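Local coordinates for probable 3-hydroxybutyryl-CoA dehydrogenase (Escherichia coli, PDB 3MOG), which catalyses the NAD-dependent oxidation of 3-hydroxyadipyl-CoA to 3-oxoadipyl-CoA in the phenylacetate degradation pathway, at residues 330-343 with 354-368. Numbering follows the deposited sequence.
Sequences AQALAIRLARPVVV and IAAAAVNPDSATRKA
The antiparallel hairpin strands of a reduced Rossmann-fold domain meet here at Val343 and Ala355, a hydrogen-bonded pair in which Val343 N reaches Ala355 O at 2.8 Å and Ala355 N returns to Val343 O at 2.9 Å. Past the non-hydrogen-bonded pair Val342 with Ala356, where one strand is just starting and the other stops, Ala357 N still bonds to Val341 O and the side-chain amide of Asn360 adds to it. Asn360 OD1 accepts from Val341 N at 3.0 Å, while its ND2 gives a hydrogen to Val341 O, also at 3.0 Å, arriving from above that carbonyl plane. Ala357 N meets the same oxygen almost in line with its C=O bond (C=O...N angle 175°), so Val341 O takes two donors from different directions. With CG anti to its own carbonyl carbon (chi1 -76°), the amide lies beside Val341, and a weak bond from ND2 to Thr365 OG1 ties it to helix 362-373. Were Asn360 an alanine, Val341 N would probably lose this acceptor, and the type I turn 357-360 would be joined to the strand by one bond fewer to Val341 O. Across the sheet, helix 330-337 covers the turn: Gln331 OE1 takes Val359 N on an in-plane lone pair at 3.2 Å, and the methyls of Ala330 and Ala334 pack on Ala357 CB. Helix 362-373 lies against the face carrying Val342, whose CG2 sits 3.8 Å from Ala368 CB, while Ala364 CB meets the Pro340 ring. Helices packed on both faces of a central sheet are the layered alpha/beta arrangement of Rossmann-like domains.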
loop_
_atom_site.group_PDB
_atom_site.type_symbol
_atom_site.label_atom_id
_atom_site.label_comp_id
_atom_site.label_asym_id
_atom_site.label_seq_id
_atom_site.Cartn_x
_atom_site.Cartn_y
_atom_site.Cartn_z
ATOM N N ALA C 330 11.444 -15.470 23.836
ATOM C CA ALA C 330 11.929 -16.385 24.862
ATOM C C ALA C 330 11.787 -17.840 24.423
ATOM O O ALA C 330 12.732 -18.624 24.571
ATOM C CB ALA C 330 11.189 -16.131 26.171
ATOM N N GLN C 331 10.634 -18.181 23.838
ATOM C CA GLN C 331 10.375 -19.534 23.341
ATOM C C GLN C 331 11.350 -19.981 22.251
ATOM O O GLN C 331 11.848 -21.108 22.291
ATOM C CB GLN C 331 8.913 -19.690 22.877
ATOM C CG GLN C 331 8.471 -21.150 22.610
ATOM C CD GLN C 331 8.077 -21.959 23.881
ATOM O OE1 GLN C 331 8.524 -21.684 24.998
ATOM N NE2 GLN C 331 7.232 -22.971 23.687
ATOM N N ALA C 332 11.636 -19.108 21.289
ATOM C CA ALA C 332 12.579 -19.471 20.229
ATOM C C ALA C 332 13.975 -19.711 20.792
ATOM O O ALA C 332 14.655 -20.644 20.374
ATOM C CB ALA C 332 12.621 -18.415 19.125
ATOM N N LEU C 333 14.394 -18.864 21.733
ATOM C CA LEU C 333 15.703 -19.015 22.373
ATOM C C LEU C 333 15.751 -20.286 23.217
ATOM O O LEU C 333 16.724 -21.035 23.152
ATOM C CB LEU C 333 16.058 -17.773 23.216
ATOM C CG LEU C 333 16.262 -16.477 22.409
ATOM C CD1 LEU C 333 16.391 -15.271 23.318
ATOM C CD2 LEU C 333 17.454 -16.577 21.470
ATOM N N ALA C 334 14.670 -20.540 23.960
ATOM C CA ALA C 334 14.606 -21.665 24.889
ATOM C C ALA C 334 14.699 -23.014 24.186
ATOM O O ALA C 334 15.360 -23.920 24.689
ATOM C CB ALA C 334 13.359 -21.588 25.783
ATOM N N ILE C 335 14.078 -23.146 23.016
ATOM C CA ILE C 335 14.206 -24.397 22.282
ATOM C C ILE C 335 15.535 -24.497 21.520
ATOM O O ILE C 335 16.072 -25.593 21.351
ATOM C CB ILE C 335 12.961 -24.735 21.409
ATOM C CG1 ILE C 335 13.021 -24.048 20.044
ATOM C CG2 ILE C 335 11.652 -24.423 22.184
ATOM C CD1 ILE C 335 12.293 -24.797 18.961
ATOM N N ARG C 336 16.083 -23.360 21.096
ATOM C CA ARG C 336 17.387 -23.361 20.430
ATOM C C ARG C 336 18.503 -23.754 21.392
ATOM O O ARG C 336 19.436 -24.478 21.025
ATOM C CB ARG C 336 17.699 -22.000 19.801
ATOM C CG ARG C 336 17.611 -22.000 18.286
ATOM C CD ARG C 336 17.948 -20.645 17.710
ATOM N NE ARG C 336 19.224 -20.152 18.220
ATOM C CZ ARG C 336 19.535 -18.872 18.359
ATOM N NH1 ARG C 336 18.652 -17.933 18.038
ATOM N NH2 ARG C 336 20.729 -18.530 18.831
ATOM N N LEU C 337 18.382 -23.284 22.624
ATOM C CA LEU C 337 19.438 -23.451 23.609
ATOM C C LEU C 337 19.167 -24.576 24.619
ATOM O O LEU C 337 20.031 -24.860 25.442
ATOM C CB LEU C 337 19.713 -22.111 24.325
ATOM C CG LEU C 337 20.151 -20.932 23.436
ATOM C CD1 LEU C 337 19.980 -19.596 24.143
ATOM C CD2 LEU C 337 21.596 -21.095 22.927
ATOM N N ALA C 338 17.983 -25.199 24.547
ATOM C CA ALA C 338 17.561 -26.296 25.450
ATOM C C ALA C 338 17.636 -25.962 26.954
ATOM O O ALA C 338 17.948 -26.829 27.778
ATOM C CB ALA C 338 18.336 -27.589 25.135
ATOM N N ARG C 339 17.375 -24.698 27.288
ATOM C CA ARG C 339 17.487 -24.164 28.641
ATOM C C ARG C 339 16.253 -23.289 28.810
ATOM O O ARG C 339 15.691 -22.856 27.810
ATOM C CB ARG C 339 18.718 -23.257 28.757
ATOM C CG ARG C 339 20.048 -23.925 28.533
ATOM C CD ARG C 339 21.112 -22.923 28.104
ATOM N NE ARG C 339 21.509 -22.021 29.187
ATOM C CZ ARG C 339 22.355 -22.335 30.168
ATOM N NH1 ARG C 339 22.903 -23.548 30.238
ATOM N NH2 ARG C 339 22.643 -21.432 31.094
ATOM N N PRO C 340 15.839 -23.007 30.062
ATOM C CA PRO C 340 14.801 -22.013 30.263
ATOM C C PRO C 340 15.337 -20.617 29.985
ATOM O O PRO C 340 16.530 -20.371 30.195
ATOM C CB PRO C 340 14.473 -22.130 31.758
ATOM C CG PRO C 340 15.075 -23.400 32.201
ATOM C CD PRO C 340 16.268 -23.595 31.342
ATOM N N VAL C 341 14.459 -19.723 29.516
ATOM C CA VAL C 341 14.830 -18.360 29.145
ATOM C C VAL C 341 13.766 -17.360 29.592
ATOM O O VAL C 341 12.566 -17.558 29.367
ATOM C CB VAL C 341 15.096 -18.216 27.609
ATOM C CG1 VAL C 341 15.371 -16.772 27.226
ATOM C CG2 VAL C 341 16.268 -19.060 27.167
ATOM N N VAL C 342 14.213 -16.293 30.254
ATOM C CA VAL C 342 13.373 -15.129 30.471
ATOM C C VAL C 342 13.917 -13.972 29.611
ATOM O O VAL C 342 15.108 -13.646 29.664
ATOM C CB VAL C 342 13.279 -14.749 31.975
ATOM C CG1 VAL C 342 12.386 -13.512 32.179
ATOM C CG2 VAL C 342 12.744 -15.913 32.783
ATOM N N VAL C 343 13.048 -13.384 28.792
ATOM C CA VAL C 343 13.411 -12.205 28.008
ATOM C C VAL C 343 13.065 -10.925 28.795
ATOM O O VAL C 343 11.969 -10.803 29.325
ATOM C CB VAL C 343 12.750 -12.233 26.602
ATOM C CG1 VAL C 343 12.671 -10.846 25.991
ATOM C CG2 VAL C 343 13.528 -13.169 25.674
ATOM N N ILE C 354 9.077 -8.355 31.417
ATOM C CA ILE C 354 9.700 -9.660 31.180
ATOM C C ILE C 354 8.709 -10.622 30.539
ATOM O O ILE C 354 7.500 -10.427 30.623
ATOM C CB ILE C 354 10.269 -10.329 32.489
ATOM C CG1 ILE C 354 9.136 -10.818 33.404
ATOM C CG2 ILE C 354 11.239 -9.394 33.238
ATOM C CD1 ILE C 354 9.532 -11.957 34.313
ATOM N N ALA C 355 9.230 -11.640 29.865
ATOM C CA ALA C 355 8.390 -12.705 29.347
ATOM C C ALA C 355 9.145 -13.983 29.524
ATOM O O ALA C 355 10.350 -14.043 29.251
ATOM C CB ALA C 355 8.041 -12.485 27.867
ATOM N N ALA C 356 8.435 -14.990 30.022
ATOM C CA ALA C 356 8.988 -16.323 30.206
ATOM C C ALA C 356 8.618 -17.151 28.996
ATOM O O ALA C 356 7.514 -17.015 28.471
ATOM C CB ALA C 356 8.402 -16.955 31.440
ATOM N N ALA C 357 9.535 -17.998 28.543
ATOM C CA ALA C 357 9.179 -19.005 27.556
ATOM C C ALA C 357 8.136 -19.936 28.179
ATOM O O ALA C 357 8.262 -20.324 29.343
ATOM C CB ALA C 357 10.396 -19.771 27.134
ATOM N N ALA C 358 7.097 -20.256 27.414
ATOM C CA ALA C 358 6.056 -21.218 27.827
ATOM C C ALA C 358 6.634 -22.502 28.414
ATOM O O ALA C 358 6.086 -23.046 29.368
ATOM C CB ALA C 358 5.148 -21.556 26.640
ATOM N N VAL C 359 7.756 -22.943 27.833
ATOM C CA VAL C 359 8.502 -24.143 28.227
ATOM C C VAL C 359 9.264 -24.026 29.572
ATOM O O VAL C 359 9.777 -25.030 30.080
ATOM C CB VAL C 359 9.458 -24.592 27.063
ATOM C CG1 VAL C 359 10.819 -23.909 27.144
ATOM C CG2 VAL C 359 9.618 -26.101 27.012
ATOM N N ASN C 360 9.342 -22.819 30.143
ATOM C CA ASN C 360 9.960 -22.635 31.461
ATOM C C ASN C 360 9.147 -23.321 32.544
ATOM O O ASN C 360 7.914 -23.205 32.561
ATOM C CB ASN C 360 10.076 -21.157 31.856
ATOM C CG ASN C 360 11.201 -20.434 31.144
ATOM O OD1 ASN C 360 11.749 -20.918 30.159
ATOM N ND2 ASN C 360 11.543 -19.249 31.644
ATOM N N PRO C 361 9.835 -24.053 33.438
ATOM C CA PRO C 361 9.231 -24.406 34.711
ATOM C C PRO C 361 9.163 -23.137 35.536
ATOM O O PRO C 361 10.107 -22.333 35.512
ATOM C CB PRO C 361 10.239 -25.383 35.333
ATOM C CG PRO C 361 11.127 -25.823 34.196
ATOM C CD PRO C 361 11.170 -24.657 33.265
ATOM N N ASP C 362 8.061 -22.969 36.263
ATOM C CA ASP C 362 7.792 -21.751 37.037
ATOM C C ASP C 362 8.876 -21.432 38.074
ATOM O O ASP C 362 8.985 -20.289 38.529
ATOM C CB ASP C 362 6.405 -21.825 37.702
ATOM C CG ASP C 362 5.253 -21.858 36.685
ATOM O OD1 ASP C 362 5.442 -22.379 35.567
ATOM O OD2 ASP C 362 4.148 -21.366 37.006
ATOM N N SER C 363 9.674 -22.442 38.426
ATOM C CA SER C 363 10.783 -22.286 39.365
ATOM C C SER C 363 11.930 -21.494 38.737
ATOM O O SER C 363 12.575 -20.677 39.400
ATOM C CB SER C 363 11.282 -23.654 39.855
ATOM O OG SER C 363 11.679 -24.483 38.773
ATOM N N ALA C 364 12.173 -21.745 37.453
ATOM C CA ALA C 364 13.195 -21.039 36.692
ATOM C C ALA C 364 12.824 -19.559 36.463
ATOM O O ALA C 364 13.670 -18.668 36.603
ATOM C CB ALA C 364 13.440 -21.760 35.376
ATOM N N THR C 365 11.551 -19.310 36.142
ATOM C CA THR C 365 11.018 -17.950 35.973
ATOM C C THR C 365 11.164 -17.168 37.284
ATOM O O THR C 365 11.672 -16.036 37.285
ATOM C CB THR C 365 9.537 -17.977 35.473
ATOM O OG1 THR C 365 9.468 -18.642 34.207
ATOM C CG2 THR C 365 8.966 -16.588 35.307
ATOM N N ARG C 366 10.764 -17.801 38.391
ATOM C CA ARG C 366 10.846 -17.190 39.726
ATOM C C ARG C 366 12.268 -16.809 40.131
ATOM O O ARG C 366 12.467 -15.739 40.689
ATOM C CB ARG C 366 10.166 -18.060 40.795
ATOM C CG ARG C 366 8.644 -17.908 40.805
ATOM C CD ARG C 366 7.968 -18.681 41.930
ATOM N NE ARG C 366 6.553 -18.324 42.056
ATOM C CZ ARG C 366 5.553 -18.903 41.386
ATOM N NH1 ARG C 366 5.790 -19.887 40.528
ATOM N NH2 ARG C 366 4.305 -18.496 41.578
ATOM N N LYS C 367 13.249 -17.656 39.825
ATOM C CA LYS C 367 14.672 -17.300 40.036
ATOM C C LYS C 367 15.056 -15.966 39.371
ATOM O O LYS C 367 15.711 -15.115 39.994
ATOM C CB LYS C 367 15.613 -18.405 39.540
ATOM C CG LYS C 367 15.673 -19.638 40.423
ATOM C CD LYS C 367 16.545 -20.717 39.787
ATOM C CE LYS C 367 16.613 -21.969 40.656
ATOM N NZ LYS C 367 17.607 -22.951 40.128
ATOM N N ALA C 368 14.634 -15.797 38.113
ATOM C CA ALA C 368 14.889 -14.576 37.352
ATOM C C ALA C 368 14.130 -13.376 37.916
ATOM O O ALA C 368 14.680 -12.278 37.969
ATOM C CB ALA C 368 14.554 -14.782 35.881
#